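Local coordinates for protein oligogalacturonate lyase (Yersinia enterocolitica subsp. enterocolitica, PDB 3PE7) that probably cleaves short oligogalacturonates by beta-elimination in the cytoplasm, as a seven-bladed beta-propeller lyase that carries a bound manganese ion, at residues 59-63 / 81-86; 32-36 / 365-369; 263-267 / 278-284. All blocks are in the same frame, centred on the assembly; numbering follows the deposited sequence.

Contact 1: residues 59-63 / 81-86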
ATOM      1  N   PRO A  59      13.570  10.145 -14.461  1.00 11.29           N
ATOM      2  CA  PRO A  59      12.580   9.105 -14.193  1.00 10.87           C
ATOM      3  C   PRO A  59      12.112   9.182 -12.743  1.00 10.55           C
ATOM      4  O   PRO A  59      12.486  10.096 -12.030  1.00 10.42           O
ATOM      5  CB  PRO A  59      13.335   7.803 -14.435  1.00 11.73           C
ATOM      6  CG  PRO A  59      14.780   8.138 -14.267  1.00 12.64           C
ATOM      7  CD  PRO A  59      14.957   9.651 -14.345  1.00 11.39           C
ATOM      8  N   TRP A  60      11.250   8.256 -12.345  1.00 10.19           N
ATOM      9  CA  TRP A  60      10.809   8.179 -10.943  1.00  9.53           C
ATOM     10  C   TRP A  60      11.740   7.257 -10.169  1.00  9.01           C
ATOM     11  O   TRP A  60      11.898   6.079 -10.519  1.00 10.12           O
ATOM     12  CB  TRP A  60       9.367   7.663 -10.876  1.00  9.32           C
ATOM     13  CG  TRP A  60       8.355   8.523 -11.622  1.00  8.79           C
ATOM     14  CD1 TRP A  60       8.612   9.627 -12.413  1.00  8.69           C
ATOM     15  CD2 TRP A  60       6.941   8.334 -11.656  1.00  9.87           C
ATOM     16  NE1 TRP A  60       7.423  10.131 -12.916  1.00  9.32           N
ATOM     17  CE2 TRP A  60       6.391   9.343 -12.481  1.00  9.72           C
ATOM     18  CE3 TRP A  60       6.073   7.403 -11.071  1.00 10.63           C
ATOM     19  CZ2 TRP A  60       5.011   9.445 -12.728  1.00  9.28           C
ATOM     20  CZ3 TRP A  60       4.721   7.492 -11.328  1.00 10.84           C
ATOM     21  CH2 TRP A  60       4.197   8.499 -12.156  1.00 10.81           C
ATOM     22  N   ASN A  61      12.350   7.800  -9.116  1.00  9.35           N
ATOM     23  CA  ASN A  61      13.307   7.060  -8.288  1.00  8.61           C
ATOM     24  C   ASN A  61      12.978   7.226  -6.810  1.00  9.53           C
ATOM     25  O   ASN A  61      12.144   8.056  -6.445  1.00  9.05           O
ATOM     26  CB  ASN A  61      14.715   7.597  -8.512  1.00  9.87           C
ATOM     27  CG  ASN A  61      15.208   7.376  -9.940  1.00  8.82           C
ATOM     28  OD1 ASN A  61      15.368   6.226 -10.397  1.00 12.47           O
ATOM     29  ND2 ASN A  61      15.486   8.455 -10.624  1.00  8.88           N
ATOM     30  N   TYR A  62      13.618   6.413  -5.958  1.00  8.58           N
ATOM     31  CA  TYR A  62      13.433   6.585  -4.512  1.00  8.98           C
ATOM     32  C   TYR A  62      14.311   7.660  -3.903  1.00  9.32           C
ATOM     33  O   TYR A  62      15.467   7.838  -4.311  1.00 10.17           O
ATOM     34  CB  TYR A  62      13.679   5.258  -3.776  1.00  8.67           C
ATOM     35  CG  TYR A  62      12.548   4.279  -3.915  1.00  8.02           C
ATOM     36  CD1 TYR A  62      11.389   4.420  -3.146  1.00  8.08           C
ATOM     37  CD2 TYR A  62      12.633   3.206  -4.802  1.00  7.31           C
ATOM     38  CE1 TYR A  62      10.332   3.509  -3.258  1.00  7.78           C
ATOM     39  CE2 TYR A  62      11.593   2.302  -4.918  1.00  8.38           C
ATOM     40  CZ  TYR A  62      10.465   2.450  -4.144  1.00  7.51           C
ATOM     41  OH  TYR A  62       9.446   1.551  -4.299  1.00  9.66           O
ATOM     42  N   TYR A  63      13.749   8.351  -2.902  1.00  9.32           N
ATOM     43  CA  TYR A  63      14.431   9.371  -2.120  1.00  9.39           C
ATOM     44  C   TYR A  63      14.159   9.149  -0.648  1.00  9.55           C
ATOM     45  O   TYR A  63      13.127   8.590  -0.297  1.00  9.57           O
ATOM     46  CB  TYR A  63      13.930  10.770  -2.509  1.00 10.20           C
ATOM     47  CG  TYR A  63      14.333  11.155  -3.901  1.00 10.31           C
ATOM     48  CD1 TYR A  63      15.424  11.995  -4.126  1.00 11.43           C
ATOM     49  CD2 TYR A  63      13.633  10.666  -5.003  1.00 12.08           C
ATOM     50  CE1 TYR A  63      15.825  12.318  -5.435  1.00 11.11           C
ATOM     51  CE2 TYR A  63      14.026  10.976  -6.304  1.00 11.55           C
ATOM     52  CZ  TYR A  63      15.115  11.815  -6.506  1.00 12.27           C
ATOM     53  OH  TYR A  63      15.499  12.122  -7.793  1.00 12.82           O
ATOM     54  N   ASP A  81      12.643   1.709 -11.855  1.00 13.35           N
ATOM     55  CA  ASP A  81      12.216   1.540 -10.453  1.00 13.49           C
ATOM     56  C   ASP A  81      10.710   1.482 -10.353  1.00 13.06           C
ATOM     57  O   ASP A  81      10.019   2.308 -10.956  1.00 14.47           O
ATOM     58  CB  ASP A  81      12.689   2.695  -9.562  1.00 13.95           C
ATOM     59  CG  ASP A  81      14.198   2.817  -9.493  1.00 14.57           C
ATOM     60  OD1 ASP A  81      14.910   1.866  -9.898  1.00 15.12           O
ATOM     61  OD2 ASP A  81      14.660   3.890  -9.039  1.00 16.41           O
ATOM     62  N   ASN A  82      10.203   0.536  -9.572  1.00 12.25           N
ATOM     63  CA  ASN A  82       8.818   0.600  -9.135  1.00 11.21           C
ATOM     64  C   ASN A  82       8.862   1.336  -7.810  1.00 10.21           C
ATOM     65  O   ASN A  82       9.349   0.801  -6.813  1.00  9.87           O
ATOM     66  CB  ASN A  82       8.223  -0.790  -8.959  1.00 11.53           C
ATOM     67  CG  ASN A  82       6.801  -0.758  -8.446  1.00 14.06           C
ATOM     68  OD1 ASN A  82       6.473  -0.022  -7.504  1.00 12.97           O
ATOM     69  ND2 ASN A  82       5.941  -1.585  -9.049  1.00 15.66           N
ATOM     70  N   THR A  83       8.384   2.574  -7.830  1.00 10.42           N
ATOM     71  CA  THR A  83       8.480   3.466  -6.677  1.00  9.46           C
ATOM     72  C   THR A  83       7.302   3.328  -5.706  1.00  9.34           C
ATOM     73  O   THR A  83       7.180   4.103  -4.738  1.00  9.76           O
ATOM     74  CB  THR A  83       8.666   4.947  -7.092  1.00  9.91           C
ATOM     75  OG1 THR A  83       7.670   5.309  -8.066  1.00 10.38           O
ATOM     76  CG2 THR A  83      10.077   5.151  -7.671  1.00  9.29           C
ATOM     77  N   PHE A  84       6.456   2.328  -5.926  1.00  9.10           N
ATOM     78  CA  PHE A  84       5.296   2.171  -5.058  1.00  9.14           C
ATOM     79  C   PHE A  84       5.465   1.050  -4.047  1.00  9.12           C
ATOM     80  O   PHE A  84       5.039   1.173  -2.899  1.00  8.35           O
ATOM     81  CB  PHE A  84       4.022   1.931  -5.892  1.00  8.10           C
ATOM     82  CG  PHE A  84       3.612   3.140  -6.679  1.00  9.51           C
ATOM     83  CD1 PHE A  84       4.251   3.441  -7.893  1.00 10.44           C
ATOM     84  CD2 PHE A  84       2.627   3.995  -6.200  1.00  9.88           C
ATOM     85  CE1 PHE A  84       3.884   4.567  -8.615  1.00 10.92           C
ATOM     86  CE2 PHE A  84       2.256   5.116  -6.913  1.00 10.26           C
ATOM     87  CZ  PHE A  84       2.882   5.403  -8.110  1.00 10.79           C
ATOM     88  N   GLY A  85       6.083  -0.042  -4.483  1.00  9.32           N
ATOM     89  CA  GLY A  85       6.124  -1.253  -3.664  1.00  9.79           C
ATOM     90  C   GLY A  85       7.206  -1.272  -2.597  1.00  9.78           C
ATOM     91  O   GLY A  85       7.252  -2.212  -1.796  1.00 10.95           O
ATOM     92  N   GLY A  86       8.074  -0.264  -2.592  1.00 10.11           N
ATOM     93  CA  GLY A  86       9.285  -0.284  -1.759  1.00 10.03           C
ATOM     94  C   GLY A  86       8.984  -0.072  -0.294  1.00 10.49           C
ATOM     95  O   GLY A  86       7.989   0.553   0.052  1.00 11.25           O
TER
HETATM   96  O   HOH W   1      12.916   4.502 -12.474  1.00 12.25           O
HETATM   97  O   HOH W   2       9.650   4.541 -12.140  1.00 28.49           O
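Tyr62 OH takes part in two hydrogen bonds with the turn at 81-86. It donates to the backbone O of Asn82 at 2.6 Å, in the carbonyl plane and on a lone pair. It also accepts a weak, bent bond from Gly86 N at 2.8 Å, with an N-H...O angle of 123°. The phenol thus links the start and end of the turn. CG of Tyr62 lies beside its own backbone N (chi1 -76°), and the ring reaches from strand 61-66 to the loop. The methyl CG2 of Thr83 sits over the centre of one ring face, a CH-pi contact with CG2 4.3 Å from the ring centroid. The loop is shaped by an Asx turn: Asn82 OD1 accepts from Phe84 N at 2.8 Å, in the plane of the amide C=O, and from Gly85 N above that plane. This loop leads from strand 71-74 of one propeller blade to strand 87-88, which opens the next. At the other end of the contact, CZ3 of Trp60 meets CE1 of Phe84 edge to edge at 4.1 Å. Trp60 NE1 bonds to Glu346. Phe84 stacks on His34 and comes close to the manganese ligand Gln350. A water bridges the backbones, 2.7 Å from Trp60 O, and accepts from Asp81 N. Asp81 OD2 is hydrogen-bonded to Thr76 OG1, which also bonds to Tyr62 N.

Contact 2: residues 32-36 / 365-369; sequences TCHRN and ILFTS
Arg35 meets strand 364-369 through both its backbone and its side chain. Its backbone N donates to Thr368 OG1 at 3.0 Å, nearly straight at 169°. Its guanidinium NH2 donates to the backbone O of Leu366 at 3.3 Å. That oxygen lies at the edge of the guanidinium, in its plane, while NH2 stands well above the carbonyl plane of Leu366. The methyl CD2 of Leu366 covers one face of the same group, 3.8 Å above the plane and offset toward the rim. Together the in-plane bond and the apolar cover limit how the guanidinium can turn. Arg35 CG sits between its backbone N and carbonyl carbon (chi1 75°), and the chain bends again at chi2 and chi3. This folds CG to within 3.3 Å of Thr368 OG1 and brings NH2 back to the strand. The methyl CG2 of Thr368 rests 4.0 Å from His34 CB. In the next shell, Ser357 OG bonds to Arg35 NH2 as a second partner. His34 ND1 donates to Arg35 O at 2.8 Å, with the oxygen near the ring plane, while His34 NE2 is hydrogen-bonded to Thr83 OG1. The manganese ligand His355 lies close to the Arg35 side chain. The contact is buried where two propeller blades meet. Strand 33-34 pairs with strand 49-54 in one blade, and strand 364-369 lies between strands 357-358 and 376-381 in the other.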
ATOM      1  N   THR A  32       6.806  15.631 -10.193  1.00  8.74           N
ATOM      2  CA  THR A  32       5.963  14.534  -9.710  1.00  8.99           C
ATOM      3  C   THR A  32       6.648  13.783  -8.577  1.00  9.41           C
ATOM      4  O   THR A  32       7.729  13.225  -8.755  1.00  9.67           O
ATOM      5  CB  THR A  32       5.591  13.569 -10.860  1.00  9.11           C
ATOM      6  OG1 THR A  32       4.770  14.283 -11.788  1.00  8.81           O
ATOM      7  CG2 THR A  32       4.851  12.325 -10.340  1.00  8.60           C
ATOM      8  N   CYS A  33       6.021  13.812  -7.397  1.00  9.32           N
ATOM      9  CA  CYS A  33       6.483  13.042  -6.236  1.00  9.59           C
ATOM     10  C   CYS A  33       5.273  12.348  -5.620  1.00  9.08           C
ATOM     11  O   CYS A  33       4.157  12.882  -5.625  1.00  9.67           O
ATOM     12  CB  CYS A  33       7.113  13.959  -5.180  1.00  9.75           C
ATOM     13  SG  CYS A  33       8.580  14.858  -5.769  1.00 10.64           S
ATOM     14  N   HIS A  34       5.477  11.160  -5.084  1.00  8.58           N
ATOM     15  CA  HIS A  34       4.351  10.448  -4.494  1.00  8.07           C
ATOM     16  C   HIS A  34       4.809   9.566  -3.355  1.00  8.39           C
ATOM     17  O   HIS A  34       5.961   9.137  -3.302  1.00  8.54           O
ATOM     18  CB  HIS A  34       3.650   9.569  -5.547  1.00  8.31           C
ATOM     19  CG  HIS A  34       4.516   8.452  -6.034  1.00  8.16           C
ATOM     20  ND1 HIS A  34       4.582   7.234  -5.390  1.00  7.80           N
ATOM     21  CD2 HIS A  34       5.418   8.400  -7.044  1.00  7.92           C
ATOM     22  CE1 HIS A  34       5.448   6.456  -6.026  1.00  8.64           C
ATOM     23  NE2 HIS A  34       5.978   7.145  -7.023  1.00  9.11           N
ATOM     24  N   ARG A  35       3.892   9.293  -2.433  1.00  8.87           N
ATOM     25  CA  ARG A  35       4.199   8.358  -1.353  1.00  9.32           C
ATOM     26  C   ARG A  35       4.114   6.911  -1.838  1.00  9.50           C
ATOM     27  O   ARG A  35       3.555   6.643  -2.904  1.00  9.05           O
ATOM     28  CB  ARG A  35       3.235   8.620  -0.198  1.00  9.88           C
ATOM     29  CG  ARG A  35       1.872   8.075  -0.511  1.00 12.30           C
ATOM     30  CD  ARG A  35       1.829   6.685   0.152  1.00 20.31           C
ATOM     31  NE  ARG A  35       1.333   6.968   1.440  1.00 14.54           N
ATOM     32  CZ  ARG A  35       1.555   6.386   2.610  1.00 11.63           C
ATOM     33  NH1 ARG A  35       2.356   5.326   2.823  1.00  9.64           N
ATOM     34  NH2 ARG A  35       0.914   6.952   3.609  1.00 10.19           N
ATOM     35  N   ASN A  36       4.645   5.960  -1.060  1.00  9.27           N
ATOM     36  CA  ASN A  36       4.575   4.541  -1.417  1.00  9.55           C
ATOM     37  C   ASN A  36       3.207   3.927  -1.077  1.00  8.82           C
ATOM     38  O   ASN A  36       2.316   4.633  -0.581  1.00  9.08           O
ATOM     39  CB  ASN A  36       5.740   3.756  -0.766  1.00  8.46           C
ATOM     40  CG  ASN A  36       5.568   3.547   0.750  1.00 10.14           C
ATOM     41  OD1 ASN A  36       6.230   2.679   1.341  1.00 10.28           O
ATOM     42  ND2 ASN A  36       4.721   4.336   1.377  1.00  7.87           N
ATOM     43  N   ILE A 365      -1.559  12.578   9.168  1.00  8.83           N
ATOM     44  CA  ILE A 365      -1.675  11.619   8.084  1.00  9.71           C
ATOM     45  C   ILE A 365      -0.859  12.057   6.865  1.00  8.50           C
ATOM     46  O   ILE A 365      -0.790  13.257   6.530  1.00  8.48           O
ATOM     47  CB  ILE A 365      -3.152  11.328   7.714  1.00 10.55           C
ATOM     48  CG1 ILE A 365      -3.938  12.618   7.522  1.00 11.97           C
ATOM     49  CG2 ILE A 365      -3.830  10.436   8.815  1.00 11.90           C
ATOM     50  CD1 ILE A 365      -5.327  12.388   6.902  1.00 15.20           C
ATOM     51  N   LEU A 366      -0.234  11.081   6.215  1.00  8.37           N
ATOM     52  CA  LEU A 366       0.570  11.313   5.001  1.00  8.02           C
ATOM     53  C   LEU A 366      -0.220  10.869   3.792  1.00  8.03           C
ATOM     54  O   LEU A 366      -0.779   9.765   3.784  1.00  7.67           O
ATOM     55  CB  LEU A 366       1.878  10.514   5.059  1.00  8.32           C
ATOM     56  CG  LEU A 366       2.750  10.562   3.782  1.00  8.27           C
ATOM     57  CD1 LEU A 366       3.424  11.913   3.654  1.00  9.61           C
ATOM     58  CD2 LEU A 366       3.804   9.417   3.765  1.00  8.56           C
ATOM     59  N   PHE A 367      -0.251  11.700   2.758  1.00  6.83           N
ATOM     60  CA  PHE A 367      -0.978  11.331   1.533  1.00  7.01           C
ATOM     61  C   PHE A 367      -0.404  12.026   0.314  1.00  7.34           C
ATOM     62  O   PHE A 367       0.294  13.037   0.444  1.00  7.08           O
ATOM     63  CB  PHE A 367      -2.488  11.635   1.671  1.00  7.41           C
ATOM     64  CG  PHE A 367      -2.814  13.091   1.862  1.00  7.65           C
ATOM     65  CD1 PHE A 367      -3.239  13.853   0.775  1.00  8.17           C
ATOM     66  CD2 PHE A 367      -2.721  13.703   3.124  1.00  8.69           C
ATOM     67  CE1 PHE A 367      -3.563  15.210   0.939  1.00  7.92           C
ATOM     68  CE2 PHE A 367      -3.042  15.064   3.293  1.00  7.96           C
ATOM     69  CZ  PHE A 367      -3.469  15.811   2.202  1.00  7.82           C
ATOM     70  N   THR A 368      -0.699  11.479  -0.864  1.00  7.58           N
ATOM     71  CA  THR A 368      -0.405  12.160  -2.151  1.00  8.26           C
ATOM     72  C   THR A 368      -1.637  12.912  -2.684  1.00  8.11           C
ATOM     73  O   THR A 368      -2.771  12.453  -2.554  1.00  7.99           O
ATOM     74  CB  THR A 368       0.027  11.143  -3.249  1.00  8.44           C
ATOM     75  OG1 THR A 368       1.082  10.309  -2.783  1.00 11.32           O
ATOM     76  CG2 THR A 368       0.506  11.846  -4.512  1.00  9.32           C
ATOM     77  N   SER A 369      -1.389  14.054  -3.321  1.00  7.54           N
ATOM     78  CA  SER A 369      -2.417  14.701  -4.142  1.00  7.70           C
ATOM     79  C   SER A 369      -1.738  15.526  -5.226  1.00  7.62           C
ATOM     80  O   SER A 369      -0.613  15.973  -5.049  1.00  7.99           O
ATOM     81  CB  SER A 369      -3.280  15.619  -3.283  1.00  7.88           C
ATOM     82  OG  SER A 369      -4.263  16.248  -4.099  1.00  7.40           O
TER

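Contact 3: residues 263-267 / 278-284; sequences DRFIY and QLTSMPA
Ile266 packs tightly against Leu279, Thr280 and Met282. Its backbone N donates to Thr280 O at 2.8 Å. Its backbone O accepts from Leu279 N at 2.7 Å, in the carbonyl plane, and weakly from Thr280 N at 3.5 Å. The Ile266 side chain is buried and lies beside that of Thr280, pointing the same way, with Ile266 CD1 3.8 Å from Thr280 CG2. The Met282 side chain crosses that of Ile266 at about a right angle, with Met282 SD 3.7 Å from Ile266 CG1. Strands 264-269 and 276-285 are antiparallel and form the last two strands of a four-stranded propeller blade. Leu279 and Thr280 both face Ile266, a classic beta bulge that shifts the register by one residue. Ile266 and Met282 share one face of the sheet and also pack on Leu288 of the next blade. The other face is more open. Gln278 is exposed and lies over two aromatic rings there. Its CB sits over the face of the Tyr267 ring, 3.8 Å from the centroid, in a CH-pi contact. With CG anti to the backbone N (chi1 -176°) and the chain extended, its amide reaches the Phe265 ring, and the two planes are only 25° apart. Gln278 OE1 lies above the rim of that ring. Ser281 is also exposed, and its CB touches Phe265 CE1 at 3.7 Å.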
ATOM      1  N   ASP A 263     -24.113   2.005   0.753  1.00 13.87           N
ATOM      2  CA  ASP A 263     -23.479   2.055   2.080  1.00 14.26           C
ATOM      3  C   ASP A 263     -22.310   1.090   2.173  1.00 13.73           C
ATOM      4  O   ASP A 263     -22.392  -0.044   1.708  1.00 14.55           O
ATOM      5  CB  ASP A 263     -24.490   1.758   3.189  1.00 14.27           C
ATOM      6  CG  ASP A 263     -25.527   2.852   3.339  1.00 17.94           C
ATOM      7  OD1 ASP A 263     -25.262   3.995   2.887  1.00 17.07           O
ATOM      8  OD2 ASP A 263     -26.598   2.560   3.918  1.00 19.81           O
ATOM      9  N   ARG A 264     -21.216   1.579   2.739  1.00 13.18           N
ATOM     10  CA  ARG A 264     -20.017   0.785   2.952  1.00 13.59           C
ATOM     11  C   ARG A 264     -19.821   0.576   4.436  1.00 12.52           C
ATOM     12  O   ARG A 264     -20.166   1.448   5.230  1.00 12.49           O
ATOM     13  CB  ARG A 264     -18.799   1.541   2.401  1.00 13.94           C
ATOM     14  CG  ARG A 264     -18.323   1.097   1.024  1.00 16.60           C
ATOM     15  CD  ARG A 264     -19.266   1.473  -0.072  1.00 20.57           C
ATOM     16  NE  ARG A 264     -18.639   1.287  -1.390  1.00 21.59           N
ATOM     17  CZ  ARG A 264     -19.324   1.161  -2.528  1.00 24.76           C
ATOM     18  NH1 ARG A 264     -18.684   0.995  -3.678  1.00 24.71           N
ATOM     19  NH2 ARG A 264     -20.651   1.195  -2.520  1.00 25.94           N
ATOM     20  N   PHE A 265     -19.226  -0.566   4.797  1.00 12.67           N
ATOM     21  CA  PHE A 265     -18.991  -0.928   6.198  1.00 12.11           C
ATOM     22  C   PHE A 265     -17.584  -1.473   6.416  1.00 11.92           C
ATOM     23  O   PHE A 265     -17.080  -2.241   5.595  1.00 11.34           O
ATOM     24  CB  PHE A 265     -20.021  -1.970   6.658  1.00 13.29           C
ATOM     25  CG  PHE A 265     -21.427  -1.450   6.661  1.00 16.23           C
ATOM     26  CD1 PHE A 265     -21.940  -0.825   7.787  1.00 18.62           C
ATOM     27  CD2 PHE A 265     -22.228  -1.553   5.518  1.00 18.26           C
ATOM     28  CE1 PHE A 265     -23.242  -0.305   7.778  1.00 19.78           C
ATOM     29  CE2 PHE A 265     -23.529  -1.052   5.514  1.00 19.38           C
ATOM     30  CZ  PHE A 265     -24.026  -0.433   6.643  1.00 21.04           C
ATOM     31  N   ILE A 266     -16.953  -1.046   7.508  1.00 11.45           N
ATOM     32  CA  ILE A 266     -15.678  -1.640   7.943  1.00 11.20           C
ATOM     33  C   ILE A 266     -15.953  -2.886   8.782  1.00 11.62           C
ATOM     34  O   ILE A 266     -16.782  -2.846   9.713  1.00 12.17           O
ATOM     35  CB  ILE A 266     -14.812  -0.650   8.775  1.00 10.95           C
ATOM     36  CG1 ILE A 266     -14.570   0.654   8.003  1.00 10.79           C
ATOM     37  CG2 ILE A 266     -13.507  -1.290   9.193  1.00 11.89           C
ATOM     38  CD1 ILE A 266     -13.905   1.752   8.856  1.00 11.06           C
ATOM     39  N   TYR A 267     -15.266  -3.976   8.441  1.00 11.02           N
ATOM     40  CA  TYR A 267     -15.392  -5.258   9.135  1.00 11.96           C
ATOM     41  C   TYR A 267     -14.028  -5.693   9.632  1.00 12.19           C
ATOM     42  O   TYR A 267     -12.994  -5.268   9.107  1.00 11.46           O
ATOM     43  CB  TYR A 267     -15.897  -6.335   8.170  1.00 12.47           C
ATOM     44  CG  TYR A 267     -17.401  -6.465   8.071  1.00 13.37           C
ATOM     45  CD1 TYR A 267     -18.071  -7.539   8.659  1.00 13.38           C
ATOM     46  CD2 TYR A 267     -18.156  -5.507   7.399  1.00 14.03           C
ATOM     47  CE1 TYR A 267     -19.463  -7.664   8.560  1.00 15.05           C
ATOM     48  CE2 TYR A 267     -19.549  -5.629   7.300  1.00 15.22           C
ATOM     49  CZ  TYR A 267     -20.183  -6.704   7.884  1.00 15.76           C
ATOM     50  OH  TYR A 267     -21.557  -6.805   7.793  1.00 19.39           O
ATOM     51  N   GLN A 278     -18.949  -6.611  11.999  1.00 14.31           N
ATOM     52  CA  GLN A 278     -19.153  -5.273  11.457  1.00 14.98           C
ATOM     53  C   GLN A 278     -18.788  -4.239  12.516  1.00 15.01           C
ATOM     54  O   GLN A 278     -19.338  -4.244  13.627  1.00 15.66           O
ATOM     55  CB  GLN A 278     -20.611  -5.089  11.022  1.00 15.05           C
ATOM     56  CG  GLN A 278     -20.885  -3.759  10.366  1.00 17.07           C
ATOM     57  CD  GLN A 278     -22.340  -3.602   9.958  1.00 18.53           C
ATOM     58  OE1 GLN A 278     -22.833  -4.315   9.092  1.00 21.71           O
ATOM     59  NE2 GLN A 278     -23.018  -2.656  10.570  1.00 21.48           N
ATOM     60  N   LEU A 279     -17.865  -3.353  12.178  1.00 14.18           N
ATOM     61  CA  LEU A 279     -17.391  -2.365  13.139  1.00 14.74           C
ATOM     62  C   LEU A 279     -18.150  -1.048  13.039  1.00 14.68           C
ATOM     63  O   LEU A 279     -18.589  -0.504  14.060  1.00 14.48           O
ATOM     64  CB  LEU A 279     -15.877  -2.152  12.992  1.00 14.64           C
ATOM     65  CG  LEU A 279     -15.006  -3.406  13.099  1.00 16.65           C
ATOM     66  CD1 LEU A 279     -13.528  -3.040  12.945  1.00 17.19           C
ATOM     67  CD2 LEU A 279     -15.255  -4.160  14.427  1.00 15.38           C
ATOM     68  N   THR A 280     -18.297  -0.536  11.815  1.00 14.26           N
ATOM     69  CA  THR A 280     -18.912   0.783  11.601  1.00 15.17           C
ATOM     70  C   THR A 280     -19.218   1.009  10.126  1.00 14.76           C
ATOM     71  O   THR A 280     -18.691   0.320   9.252  1.00 14.58           O
ATOM     72  CB  THR A 280     -18.026   1.943  12.146  1.00 14.72           C
ATOM     73  OG1 THR A 280     -18.752   3.177  12.054  1.00 16.98           O
ATOM     74  CG2 THR A 280     -16.697   2.072  11.358  1.00 15.40           C
ATOM     75  N   SER A 281     -20.098   1.970   9.849  1.00 15.83           N
ATOM     76  CA  SER A 281     -20.362   2.379   8.484  1.00 15.70           C
ATOM     77  C   SER A 281     -19.280   3.396   8.118  1.00 14.86           C
ATOM     78  O   SER A 281     -18.617   3.943   9.003  1.00 15.71           O
ATOM     79  CB  SER A 281     -21.754   3.005   8.385  1.00 16.24           C
ATOM     80  OG  SER A 281     -21.837   4.114   9.259  1.00 18.92           O
ATOM     81  N   MET A 282     -19.070   3.633   6.824  1.00 13.72           N
ATOM     82  CA  MET A 282     -18.092   4.625   6.384  1.00 12.87           C
ATOM     83  C   MET A 282     -18.560   5.269   5.072  1.00 12.60           C
ATOM     84  O   MET A 282     -19.330   4.655   4.332  1.00 12.79           O
ATOM     85  CB  MET A 282     -16.724   3.957   6.170  1.00 12.46           C
ATOM     86  CG  MET A 282     -16.731   2.938   5.052  1.00 13.49           C
ATOM     87  SD  MET A 282     -15.146   2.150   4.711  1.00 13.92           S
ATOM     88  CE  MET A 282     -14.011   3.526   4.537  1.00 14.99           C
ATOM     89  N   PRO A 283     -18.090   6.490   4.775  1.00 13.20           N
ATOM     90  CA  PRO A 283     -18.277   6.992   3.422  1.00 12.89           C
ATOM     91  C   PRO A 283     -17.468   6.152   2.443  1.00 12.59           C
ATOM     92  O   PRO A 283     -16.486   5.498   2.835  1.00 12.60           O
ATOM     93  CB  PRO A 283     -17.687   8.415   3.462  1.00 12.95           C
ATOM     94  CG  PRO A 283     -17.307   8.682   4.833  1.00 13.86           C
ATOM     95  CD  PRO A 283     -17.240   7.382   5.582  1.00 13.02           C
ATOM     96  N   ALA A 284     -17.871   6.170   1.180  1.00 11.96           N
ATOM     97  CA  ALA A 284     -17.146   5.443   0.135  1.00 11.95           C
ATOM     98  C   ALA A 284     -15.735   6.006   0.015  1.00 11.69           C
ATOM     99  O   ALA A 284     -15.562   7.178  -0.328  1.00 12.27           O
ATOM    100  CB  ALA A 284     -17.870   5.568  -1.194  1.00 11.49           C
TER

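How the contacts relate
From the N terminus, the chain first passes 32-36, whose partner comes only near the C terminus. Contact 1 closes first, a short loop of 17 residues between 59-63 and 81-86, and joins one blade to the loop entering the following one. After further blades, contact 3 closes a hairpin of ten intervening residues within a single blade. Contact 2 closes last and ties the blade of strands 33-34 and 49-54 to the blade of strands 364-369 and 376-381, which also holds N-terminal strands 12-15 and 22-25. Both other contacts fall within its span, in series. Contacts 1 and 2 touch through Thr83 and His34. Contact 3 stands apart, its centre about 32 Å from that of contact 1.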